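Local atomic coordinates of Uly1 (Catenovulum maritimum, PDB entry 7DRQ), a protein that is an ulvan lyase of polysaccharide lyase family 24, binds calcium ions and probably cleaves its algal polysaccharide by beta-elimination. Residues 9-14 against 62-67; 260-265 against 273-278; 419-424 against 432-437; 124-129 against 149-154. All blocks are in the same frame, centred on the assembly; numbering follows the deposited sequence.

Contact 1: residues 9-14 against 62-67; sequences KVTDQA and MTWYRG
Thr11 comes down on the six-membered ring of Trp64, and its three side-chain heavy atoms all meet that indole. Starting at the root, Thr11 CB sits over the face with Trp64 CH2 3.7 Å away. Its methyl, CG2, goes furthest in over the ring: it stands 3.7 Å from the centroid of the six-membered ring and just 9° off the normal, a clear CH-pi contact. The hydroxyl, set anti to the backbone N (chi1 -177°), is swung to the rim instead, where Thr11 OG1 lies 3.3 Å from Trp64 CH2. There it also accepts the backbone N of Gln13 at 2.9 Å from Thr11 OG1, closing an ST turn just where strand 9-11 turns its corner. The polar end of the indole looks elsewhere, since Trp64 NE1 bonds to Thr77 OG1.

Either side of this contact the partners change. Val10 CG2 packs 3.8 Å from the SE of Met62, a selenomethionine in this crystal. Beyond the corner, Gln13 O takes a nearly straight bond of 2.7 Å from Gly67 N, while the same Gln13 O borders the Trp64 edge at CZ3. Ala14 and Arg66 form a single bridge there. The Thr11 methyl on Trp64 thus ties the N-terminal strand to strand 59-65, and the bond from Gly67 N fastens it to the loop that follows; no salt bridge crosses between them.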
# COMPACT_ATOMS: atom_id res chain seq x y z
N LYS A 9 22.34 1.73 -5.85
CA LYS A 9 22.06 0.36 -5.46
C LYS A 9 21.68 0.33 -3.99
O LYS A 9 22.33 0.96 -3.15
CB LYS A 9 23.25 -0.56 -5.74
CG LYS A 9 23.01 -1.99 -5.30
CD LYS A 9 24.00 -2.95 -5.97
CE LYS A 9 25.28 -3.10 -5.18
NZ LYS A 9 26.21 -4.08 -5.83
N VAL A 10 20.60 -0.36 -3.67
CA VAL A 10 20.19 -0.47 -2.28
C VAL A 10 20.77 -1.72 -1.64
O VAL A 10 21.39 -1.66 -0.58
CB VAL A 10 18.66 -0.44 -2.18
CG1 VAL A 10 18.22 -0.60 -0.71
CG2 VAL A 10 18.14 0.86 -2.76
N THR A 11 20.57 -2.88 -2.28
CA THR A 11 21.10 -4.12 -1.73
C THR A 11 21.17 -5.15 -2.84
O THR A 11 20.49 -5.04 -3.86
CB THR A 11 20.24 -4.64 -0.56
OG1 THR A 11 20.83 -5.82 -0.00
CG2 THR A 11 18.84 -4.98 -1.04
N ASP A 12 22.03 -6.15 -2.63
CA ASP A 12 22.06 -7.35 -3.44
C ASP A 12 21.44 -8.53 -2.70
O ASP A 12 21.53 -9.67 -3.18
CB ASP A 12 23.50 -7.71 -3.81
CG ASP A 12 24.09 -6.76 -4.83
OD1 ASP A 12 23.41 -6.45 -5.82
OD2 ASP A 12 25.25 -6.33 -4.62
N GLN A 13 20.80 -8.27 -1.56
CA GLN A 13 20.30 -9.34 -0.70
C GLN A 13 18.81 -9.19 -0.39
O GLN A 13 18.36 -9.65 0.65
CB GLN A 13 21.09 -9.40 0.60
CG GLN A 13 22.58 -9.53 0.43
CD GLN A 13 23.19 -10.43 1.49
OE1 GLN A 13 22.88 -10.30 2.68
NE2 GLN A 13 24.03 -11.37 1.07
N ALA A 14 18.05 -8.55 -1.28
CA ALA A 14 16.61 -8.41 -1.05
C ALA A 14 15.92 -9.76 -1.20
O ALA A 14 16.19 -10.52 -2.14
CB ALA A 14 16.00 -7.41 -2.03
N MSE A 62 13.78 3.43 2.97
CA MSE A 62 13.29 2.28 2.22
C MSE A 62 13.32 1.01 3.06
O MSE A 62 14.32 0.73 3.72
CB MSE A 62 14.12 2.08 0.95
CG MSE A 62 14.01 3.24 -0.01
SE MSE A 62 15.37 3.05 -1.43
CE MSE A 62 16.89 3.88 -0.56
N THR A 63 12.23 0.26 3.04
CA THR A 63 12.14 -0.99 3.78
C THR A 63 12.23 -2.18 2.82
O THR A 63 11.95 -2.06 1.63
CB THR A 63 10.84 -1.09 4.57
OG1 THR A 63 9.73 -1.17 3.66
CG2 THR A 63 10.66 0.13 5.49
N TRP A 64 12.61 -3.32 3.38
CA TRP A 64 12.73 -4.57 2.64
C TRP A 64 12.99 -5.68 3.64
O TRP A 64 13.53 -5.45 4.72
CB TRP A 64 13.85 -4.50 1.59
CG TRP A 64 15.19 -3.98 2.08
CD1 TRP A 64 15.49 -2.68 2.42
CD2 TRP A 64 16.40 -4.72 2.24
NE1 TRP A 64 16.82 -2.58 2.79
CE2 TRP A 64 17.40 -3.82 2.70
CE3 TRP A 64 16.75 -6.06 2.05
CZ2 TRP A 64 18.70 -4.22 2.97
CZ3 TRP A 64 18.05 -6.46 2.32
CH2 TRP A 64 19.01 -5.54 2.77
N TYR A 65 12.57 -6.89 3.28
CA TYR A 65 13.06 -8.10 3.94
C TYR A 65 14.34 -8.56 3.26
O TYR A 65 14.45 -8.47 2.03
CB TYR A 65 12.02 -9.22 3.85
CG TYR A 65 10.77 -8.99 4.64
CD1 TYR A 65 10.73 -9.23 6.01
CD2 TYR A 65 9.60 -8.57 4.01
CE1 TYR A 65 9.58 -9.03 6.74
CE2 TYR A 65 8.44 -8.36 4.73
CZ TYR A 65 8.44 -8.60 6.09
OH TYR A 65 7.27 -8.40 6.78
N ARG A 66 15.28 -9.08 4.05
CA ARG A 66 16.56 -9.56 3.54
C ARG A 66 16.52 -11.07 3.29
O ARG A 66 15.97 -11.83 4.10
CB ARG A 66 17.68 -9.22 4.52
CG ARG A 66 19.07 -9.64 4.03
CD ARG A 66 20.15 -9.21 5.01
NE ARG A 66 20.01 -9.95 6.25
CZ ARG A 66 20.55 -9.60 7.41
NH1 ARG A 66 21.32 -8.52 7.49
NH2 ARG A 66 20.33 -10.35 8.48
N GLY A 67 17.11 -11.51 2.17
CA GLY A 67 17.16 -12.93 1.87
C GLY A 67 18.39 -13.60 2.48
O GLY A 67 19.27 -12.93 3.02
O HOH W 1 21.70 -12.31 3.38

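Contact 2: residues 260-265 against 273-278; sequences WSIYGK and IRIGFQ
Tyr263 and Gln278 form a hydrogen-bonded antiparallel pair, with Tyr263 N giving to Gln278 O at 2.9 Å and Gln278 N returning to Tyr263 O at 2.8 Å. Further along, Lys265 and Gly276 repeat the pattern, more loosely in one direction: Gly276 N reaches Lys265 O at 3.3 Å. Between these rungs sits the non-hydrogen-bonded pair of Gly264 and Phe277, whose CA atoms are a close 3.8 Å apart. Weaker CA-H...O contacts fill in, Gly264 CA meeting Gly276 O at 3.2 Å; a side chain on Gly264 would run into Gly276 O and Phe277 CB.

The apolar contacts gather round Phe277. Its CG lies between the backbone N and the carbonyl carbon (chi1 63°), which turns one ring face to Ile262: the CD1 methyl stands 3.7 Å from the centroid of the Phe277 ring in a CH-pi contact, offset toward the rim. Phe277 CE2 touches Trp260 CZ3 at 3.9 Å, the two side chains crossing at about a right angle. An alanine at Phe277 is likely to leave Ile262 CD1 without its ring and open a gap beside Trp260.

The hairpin 261-269/272-280 has strand 290-298 along the other edge of 272-280, where Phe294 meets the Phe277 ring at a shallow angle. Strand 214-220 contributes Arg219 and His217 against Tyr263 and Lys265, and Gln278 NE2 bonds to Gly292 O.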
# COMPACT_ATOMS: atom_id res chain seq x y z
N TRP A 260 -20.34 -5.96 3.65
CA TRP A 260 -19.47 -5.82 2.48
C TRP A 260 -18.06 -5.55 2.96
O TRP A 260 -17.81 -5.35 4.14
CB TRP A 260 -19.96 -4.70 1.54
CG TRP A 260 -20.18 -3.34 2.17
CD1 TRP A 260 -21.21 -2.96 3.00
CD2 TRP A 260 -19.35 -2.18 2.02
NE1 TRP A 260 -21.06 -1.63 3.36
CE2 TRP A 260 -19.93 -1.14 2.77
CE3 TRP A 260 -18.17 -1.92 1.31
CZ2 TRP A 260 -19.37 0.15 2.84
CZ3 TRP A 260 -17.61 -0.64 1.39
CH2 TRP A 260 -18.21 0.37 2.14
N SER A 261 -17.11 -5.58 2.01
CA SER A 261 -15.70 -5.31 2.28
C SER A 261 -15.20 -4.27 1.28
O SER A 261 -15.76 -4.10 0.20
CB SER A 261 -14.86 -6.59 2.19
OG SER A 261 -13.58 -6.37 2.77
N ILE A 262 -14.12 -3.59 1.64
CA ILE A 262 -13.72 -2.36 0.97
C ILE A 262 -12.31 -2.54 0.42
O ILE A 262 -11.41 -2.99 1.13
CB ILE A 262 -13.83 -1.15 1.92
CG1 ILE A 262 -13.34 0.14 1.25
CG2 ILE A 262 -13.09 -1.43 3.25
CD1 ILE A 262 -13.78 1.39 2.01
N TYR A 263 -12.14 -2.21 -0.87
CA TYR A 263 -10.90 -2.44 -1.61
C TYR A 263 -10.48 -1.10 -2.18
O TYR A 263 -10.97 -0.68 -3.23
CB TYR A 263 -11.11 -3.49 -2.71
CG TYR A 263 -11.25 -4.88 -2.14
CD1 TYR A 263 -12.45 -5.29 -1.57
CD2 TYR A 263 -10.19 -5.78 -2.16
CE1 TYR A 263 -12.58 -6.56 -1.02
CE2 TYR A 263 -10.32 -7.04 -1.62
CZ TYR A 263 -11.51 -7.42 -1.05
OH TYR A 263 -11.64 -8.67 -0.51
N GLY A 264 -9.56 -0.42 -1.50
CA GLY A 264 -9.15 0.89 -1.96
C GLY A 264 -8.07 1.45 -1.07
O GLY A 264 -7.45 0.73 -0.28
N LYS A 265 -7.86 2.75 -1.19
CA LYS A 265 -6.77 3.39 -0.48
C LYS A 265 -7.13 4.83 -0.17
O LYS A 265 -7.71 5.52 -1.02
CB LYS A 265 -5.47 3.33 -1.29
CG LYS A 265 -4.23 3.70 -0.48
CD LYS A 265 -2.95 3.24 -1.16
CE LYS A 265 -3.03 1.78 -1.55
NZ LYS A 265 -1.74 1.36 -2.18
N ILE A 273 -7.58 14.85 2.99
CA ILE A 273 -7.65 13.41 3.17
C ILE A 273 -8.84 12.89 2.39
O ILE A 273 -9.96 13.39 2.54
CB ILE A 273 -7.77 13.07 4.67
CG1 ILE A 273 -6.46 13.42 5.38
CG2 ILE A 273 -8.11 11.63 4.86
CD1 ILE A 273 -6.60 13.47 6.89
N ARG A 274 -8.61 11.91 1.51
CA ARG A 274 -9.68 11.36 0.67
C ARG A 274 -9.51 9.84 0.55
O ARG A 274 -8.51 9.26 0.98
CB ARG A 274 -9.70 11.99 -0.73
CG ARG A 274 -9.17 13.42 -0.81
CD ARG A 274 -9.28 14.02 -2.22
NE ARG A 274 -8.79 15.40 -2.23
CZ ARG A 274 -9.50 16.46 -2.61
NH1 ARG A 274 -10.75 16.31 -3.06
NH2 ARG A 274 -8.96 17.67 -2.55
N ILE A 275 -10.52 9.20 -0.04
CA ILE A 275 -10.48 7.76 -0.27
C ILE A 275 -11.13 7.43 -1.60
O ILE A 275 -12.11 8.07 -2.00
CB ILE A 275 -11.16 6.99 0.89
CG1 ILE A 275 -10.85 5.49 0.82
CG2 ILE A 275 -12.66 7.27 0.89
CD1 ILE A 275 -11.37 4.69 2.04
N GLY A 276 -10.56 6.47 -2.31
CA GLY A 276 -11.23 5.87 -3.46
C GLY A 276 -11.22 4.37 -3.25
O GLY A 276 -10.27 3.81 -2.71
N PHE A 277 -12.31 3.72 -3.66
CA PHE A 277 -12.38 2.29 -3.39
C PHE A 277 -13.40 1.62 -4.29
O PHE A 277 -14.22 2.28 -4.94
CB PHE A 277 -12.71 2.02 -1.90
CG PHE A 277 -14.05 2.51 -1.46
CD1 PHE A 277 -14.20 3.80 -0.96
CD2 PHE A 277 -15.17 1.67 -1.49
CE1 PHE A 277 -15.44 4.26 -0.53
CE2 PHE A 277 -16.42 2.13 -1.05
CZ PHE A 277 -16.55 3.42 -0.57
N GLN A 278 -13.31 0.30 -4.34
CA GLN A 278 -14.35 -0.56 -4.88
C GLN A 278 -14.86 -1.47 -3.77
O GLN A 278 -14.24 -1.61 -2.72
CB GLN A 278 -13.83 -1.37 -6.09
CG GLN A 278 -13.20 -0.45 -7.13
CD GLN A 278 -12.87 -1.13 -8.45
OE1 GLN A 278 -11.84 -1.79 -8.59
NE2 GLN A 278 -13.75 -0.97 -9.43

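Contact 3: residues 419-424 against 432-437; sequences PFVEQA and TRVYYA
Phe420 and Arg433 are brought face to face by their torsions. Phe420 CG takes the place between the backbone N and the carbonyl carbon (chi1 68°), lifting the ring off the strand, while Arg433 leaves with CG anti to its N and then bends at chi3 (-67°), the turn that lays its guanidinium flat on that ring. The planes are 15° apart and Arg433 CZ is 4.3 Å from the centroid of Phe420, an off-centre cation-pi stack with NH2 over the rim.

At the edge of the same guanidinium, Glu422 OE1 receives Arg433 NE at 2.9 Å and Arg433 NH2 at 3.0 Å. Both nitrogens go to one oxygen, and the carboxylate stands almost perpendicular to the guanidinium: NH2 meets OE1 nearly along the C-O bond, NE from above the carboxylate plane. Arg433 NH1, over the Tyr436 ring, has a second acid, Glu415; two carboxylates thus hold the guanidinium, which probably favours its charged form and fixes its rotation.

On the other face, Val421 CB packs 3.8 Å from Tyr435 CB, and Gln423 CB lies against Val434 CG2 at 3.7 Å. Val421 O accepts two backbone nitrogens, Val434 N at 2.9 Å and Tyr435 N at a longer 3.3 Å. That shared acceptor marks a classic beta bulge in an antiparallel hairpin, whose strand 432-436 ends the meander 403-405, 408-415, 418-425, 432-436; the four-stranded order is consistent with a propeller blade.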
# COMPACT_ATOMS: atom_id res chain seq x y z
N PRO A 419 12.17 1.94 -17.18
CA PRO A 419 11.16 2.89 -16.69
C PRO A 419 10.70 3.85 -17.78
O PRO A 419 11.50 4.36 -18.57
CB PRO A 419 11.90 3.62 -15.56
CG PRO A 419 12.91 2.63 -15.08
CD PRO A 419 13.38 1.92 -16.34
N PHE A 420 9.40 4.11 -17.81
CA PHE A 420 8.84 5.14 -18.66
C PHE A 420 7.90 6.00 -17.81
O PHE A 420 7.38 5.54 -16.79
CB PHE A 420 8.07 4.58 -19.86
CG PHE A 420 6.80 3.86 -19.49
CD1 PHE A 420 5.60 4.55 -19.39
CD2 PHE A 420 6.81 2.49 -19.27
CE1 PHE A 420 4.43 3.88 -19.06
CE2 PHE A 420 5.63 1.82 -18.94
CZ PHE A 420 4.45 2.52 -18.84
N VAL A 421 7.68 7.22 -18.28
CA VAL A 421 6.70 8.14 -17.70
C VAL A 421 5.81 8.66 -18.81
O VAL A 421 6.31 9.19 -19.81
CB VAL A 421 7.35 9.31 -16.96
CG1 VAL A 421 6.27 10.24 -16.40
CG2 VAL A 421 8.29 8.83 -15.86
N GLU A 422 4.50 8.52 -18.65
CA GLU A 422 3.52 9.15 -19.52
C GLU A 422 2.82 10.24 -18.73
O GLU A 422 2.57 10.07 -17.53
CB GLU A 422 2.50 8.14 -20.04
CG GLU A 422 3.16 6.91 -20.63
CD GLU A 422 2.88 6.75 -22.09
OE1 GLU A 422 3.41 5.78 -22.67
OE2 GLU A 422 2.13 7.58 -22.66
N GLN A 423 2.52 11.35 -19.38
CA GLN A 423 2.00 12.51 -18.65
C GLN A 423 0.80 13.08 -19.38
O GLN A 423 0.76 13.10 -20.61
CB GLN A 423 3.11 13.56 -18.48
CG GLN A 423 2.69 15.00 -18.52
CD GLN A 423 3.89 15.93 -18.62
OE1 GLN A 423 4.96 15.62 -18.10
NE2 GLN A 423 3.72 17.06 -19.29
N ALA A 424 -0.19 13.52 -18.61
CA ALA A 424 -1.38 14.17 -19.14
C ALA A 424 -1.71 15.36 -18.26
O ALA A 424 -1.51 15.31 -17.04
CB ALA A 424 -2.59 13.22 -19.20
N THR A 432 1.00 11.66 -23.18
CA THR A 432 2.14 11.53 -24.08
C THR A 432 3.31 10.96 -23.30
O THR A 432 3.48 11.24 -22.11
CB THR A 432 2.54 12.87 -24.70
OG1 THR A 432 2.93 13.78 -23.67
CG2 THR A 432 1.40 13.49 -25.49
N ARG A 433 4.14 10.16 -23.98
CA ARG A 433 5.33 9.65 -23.31
C ARG A 433 6.38 10.76 -23.21
O ARG A 433 6.76 11.38 -24.21
CB ARG A 433 5.93 8.45 -24.04
CG ARG A 433 7.06 7.85 -23.22
CD ARG A 433 7.35 6.42 -23.57
NE ARG A 433 6.27 5.52 -23.20
CZ ARG A 433 6.35 4.20 -23.29
NH1 ARG A 433 7.46 3.64 -23.74
NH2 ARG A 433 5.32 3.45 -22.95
N VAL A 434 6.84 11.01 -21.99
CA VAL A 434 7.77 12.10 -21.71
C VAL A 434 9.08 11.61 -21.10
O VAL A 434 9.98 12.43 -20.87
CB VAL A 434 7.12 13.17 -20.82
CG1 VAL A 434 6.07 13.95 -21.61
CG2 VAL A 434 6.44 12.51 -19.64
N TYR A 435 9.20 10.32 -20.81
CA TYR A 435 10.45 9.74 -20.35
C TYR A 435 10.47 8.27 -20.71
O TYR A 435 9.48 7.57 -20.54
CB TYR A 435 10.63 9.91 -18.84
CG TYR A 435 11.90 9.28 -18.32
CD1 TYR A 435 13.10 9.98 -18.34
CD2 TYR A 435 11.90 7.98 -17.81
CE1 TYR A 435 14.27 9.41 -17.87
CE2 TYR A 435 13.07 7.40 -17.33
CZ TYR A 435 14.25 8.13 -17.37
OH TYR A 435 15.43 7.58 -16.91
N TYR A 436 11.61 7.81 -21.22
CA TYR A 436 11.82 6.38 -21.42
C TYR A 436 13.32 6.13 -21.34
O TYR A 436 14.07 6.70 -22.14
CB TYR A 436 11.25 5.90 -22.76
CG TYR A 436 11.22 4.39 -22.92
CD1 TYR A 436 11.04 3.55 -21.83
CD2 TYR A 436 11.37 3.81 -24.18
CE1 TYR A 436 11.02 2.17 -21.98
CE2 TYR A 436 11.35 2.43 -24.34
CZ TYR A 436 11.17 1.61 -23.24
OH TYR A 436 11.15 0.24 -23.42
N ALA A 437 13.73 5.32 -20.37
CA ALA A 437 15.15 5.03 -20.20
C ALA A 437 15.69 4.40 -21.49
O ALA A 437 14.97 3.66 -22.17
CB ALA A 437 15.37 4.08 -19.03
O HOH W 2 0.34 15.00 -22.87

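Contact 4: residues 124-129 against 149-154; sequences LLYDMH and RYSYSL
Arg149 reaches along Tyr126 and Asp127 in an extended chain, its CG anti to the carbonyl carbon (chi1 -63°), and ends with NH1 on the Asp127 backbone. Arg149 NH1 lies in the carbonyl plane of Asp127 O, 2.9 Å from that atom, though the oxygen is tilted from the guanidinium plane. The same NH1 stands 3.2 Å from Asp127 OD2 in a salt bridge, with carboxylate and guanidinium turned 29° from one another. OD2 is shared with His93 and the backbone of Thr96, and NH2 has Asp146. At the root, Arg149 CB presses to 3.2 Å from Tyr126 O. A leucine in place of Arg149 would probably cost Asp127 O its side-chain donor and take the positive charge away from the Asp127 and Asp146 carboxylates.

The Tyr126 ring presents one face to Arg149 O, and at its edge its hydroxyl meets Ser151: Tyr126 OH and Ser151 OG are 2.7 Å apart. Ser151 OG also bonds to Tyr184 O. On the opposite side of the sheet Leu125 CD2 runs across to Tyr150 CB at 3.6 Å, the two side chains meeting obliquely.

Leu124 and Ser151 form the hydrogen-bonded pair, both backbone bonds 2.8 Å between N and O (Leu124 N to Ser151 O, Ser151 N to Leu124 O). Strand 122-126 is central in its sheet, flanked by 111-115 and 150-152; Leu125 packs on Pro204 and Phe206 of strand 201-208, while Leu124 meets Thr63 of strand 59-65.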
# COMPACT_ATOMS: atom_id res chain seq x y z
N LEU A 124 7.34 2.10 11.81
CA LEU A 124 7.35 0.89 10.99
C LEU A 124 6.19 -0.01 11.38
O LEU A 124 5.97 -0.26 12.57
CB LEU A 124 8.66 0.12 11.16
CG LEU A 124 9.92 0.86 10.72
CD1 LEU A 124 11.13 0.19 11.32
CD2 LEU A 124 9.99 0.86 9.19
N LEU A 125 5.48 -0.52 10.37
CA LEU A 125 4.42 -1.50 10.57
C LEU A 125 4.69 -2.67 9.63
O LEU A 125 4.90 -2.45 8.43
CB LEU A 125 3.06 -0.89 10.27
CG LEU A 125 2.59 0.09 11.34
CD1 LEU A 125 1.44 0.92 10.81
CD2 LEU A 125 2.17 -0.63 12.63
N TYR A 126 4.69 -3.89 10.15
CA TYR A 126 5.15 -4.95 9.26
C TYR A 126 4.56 -6.31 9.58
O TYR A 126 4.17 -6.61 10.71
CB TYR A 126 6.67 -5.05 9.26
CG TYR A 126 7.37 -4.99 10.61
CD1 TYR A 126 7.59 -6.15 11.36
CD2 TYR A 126 7.89 -3.79 11.09
CE1 TYR A 126 8.29 -6.10 12.57
CE2 TYR A 126 8.59 -3.73 12.30
CZ TYR A 126 8.79 -4.88 13.04
OH TYR A 126 9.48 -4.82 14.23
N ASP A 127 4.54 -7.15 8.54
CA ASP A 127 4.34 -8.59 8.65
C ASP A 127 2.97 -8.93 9.22
O ASP A 127 2.85 -9.74 10.14
CB ASP A 127 5.45 -9.25 9.47
CG ASP A 127 5.70 -10.69 9.04
OD1 ASP A 127 5.28 -11.05 7.92
OD2 ASP A 127 6.31 -11.45 9.81
N MSE A 128 1.94 -8.30 8.66
CA MSE A 128 0.56 -8.45 9.12
C MSE A 128 -0.40 -8.83 8.01
O MSE A 128 -0.41 -8.22 6.94
CB MSE A 128 0.09 -7.14 9.75
CG MSE A 128 0.88 -6.72 10.96
SE MSE A 128 -0.00 -5.24 11.79
CE MSE A 128 1.12 -3.79 11.08
N HIS A 129 -1.21 -9.86 8.25
CA HIS A 129 -2.33 -10.16 7.35
C HIS A 129 -3.52 -10.59 8.21
O HIS A 129 -3.86 -11.77 8.29
CB HIS A 129 -1.97 -11.21 6.31
CG HIS A 129 -3.03 -11.39 5.26
ND1 HIS A 129 -2.89 -12.26 4.20
CD2 HIS A 129 -4.23 -10.78 5.09
CE1 HIS A 129 -3.97 -12.21 3.44
NE2 HIS A 129 -4.80 -11.32 3.96
N ARG A 149 2.00 -5.49 14.80
CA ARG A 149 3.46 -5.39 14.84
C ARG A 149 3.92 -3.98 14.46
O ARG A 149 3.98 -3.63 13.28
CB ARG A 149 4.09 -6.45 13.92
CG ARG A 149 3.77 -7.87 14.38
CD ARG A 149 4.10 -8.95 13.35
NE ARG A 149 4.08 -10.26 14.01
CZ ARG A 149 4.03 -11.43 13.39
NH1 ARG A 149 4.00 -11.50 12.07
NH2 ARG A 149 4.03 -12.55 14.12
N TYR A 150 4.26 -3.19 15.47
CA TYR A 150 4.60 -1.78 15.31
C TYR A 150 5.96 -1.51 15.94
O TYR A 150 6.20 -1.90 17.09
CB TYR A 150 3.51 -0.91 15.95
CG TYR A 150 3.81 0.57 16.05
CD1 TYR A 150 4.27 1.29 14.95
CD2 TYR A 150 3.57 1.26 17.23
CE1 TYR A 150 4.53 2.66 15.04
CE2 TYR A 150 3.81 2.63 17.33
CZ TYR A 150 4.30 3.32 16.23
OH TYR A 150 4.53 4.68 16.34
N SER A 151 6.83 -0.82 15.21
CA SER A 151 8.11 -0.39 15.74
C SER A 151 8.25 1.11 15.53
O SER A 151 7.76 1.66 14.53
CB SER A 151 9.28 -1.14 15.07
OG SER A 151 9.34 -2.49 15.50
N TYR A 152 8.90 1.79 16.47
CA TYR A 152 9.00 3.23 16.36
C TYR A 152 10.23 3.72 17.11
O TYR A 152 10.81 3.02 17.95
CB TYR A 152 7.74 3.95 16.88
CG TYR A 152 7.52 3.83 18.37
CD1 TYR A 152 6.95 2.67 18.92
CD2 TYR A 152 7.86 4.86 19.23
CE1 TYR A 152 6.73 2.56 20.30
CE2 TYR A 152 7.65 4.75 20.61
CZ TYR A 152 7.10 3.60 21.13
OH TYR A 152 6.89 3.50 22.50
N SER A 153 10.60 4.95 16.82
CA SER A 153 11.89 5.48 17.22
C SER A 153 11.74 6.61 18.23
O SER A 153 10.63 7.11 18.51
CB SER A 153 12.65 5.99 15.99
OG SER A 153 12.22 7.30 15.69
N LEU A 154 12.88 7.02 18.76
CA LEU A 154 12.98 8.28 19.48
C LEU A 154 12.65 9.44 18.56
O LEU A 154 12.82 9.38 17.34
CB LEU A 154 14.40 8.48 20.02
CG LEU A 154 14.96 7.38 20.92
CD1 LEU A 154 16.47 7.65 21.16
CD2 LEU A 154 14.18 7.38 22.22

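Contacts 1 and 4 are neighbours, their centres about 17 Å apart, and they touch directly: Tyr65 OH lies 3.4 Å from Asp127 CB, and Thr63 CG2 packs 3.8 Å from Leu124 CD2. Contact 2 sits on the opposite side of the chain's centre from contact 1, about 30 Å between centres. Contact 3 is the most remote, about 35 Å from contact 4 between centres, and lies away from the annotated calcium sites. In contact 4 the Tyr126 side chain comes within about 3 Å of that of Lys185, a calcium ligand with Asp173 and Asp183, and the Arg149 side chain is about 8 Å from a bound calcium. Contact 2 lies nearest the site of Leu283, Asp285 and Phe287, with the Trp260 side chain about 11 Å from a bound calcium.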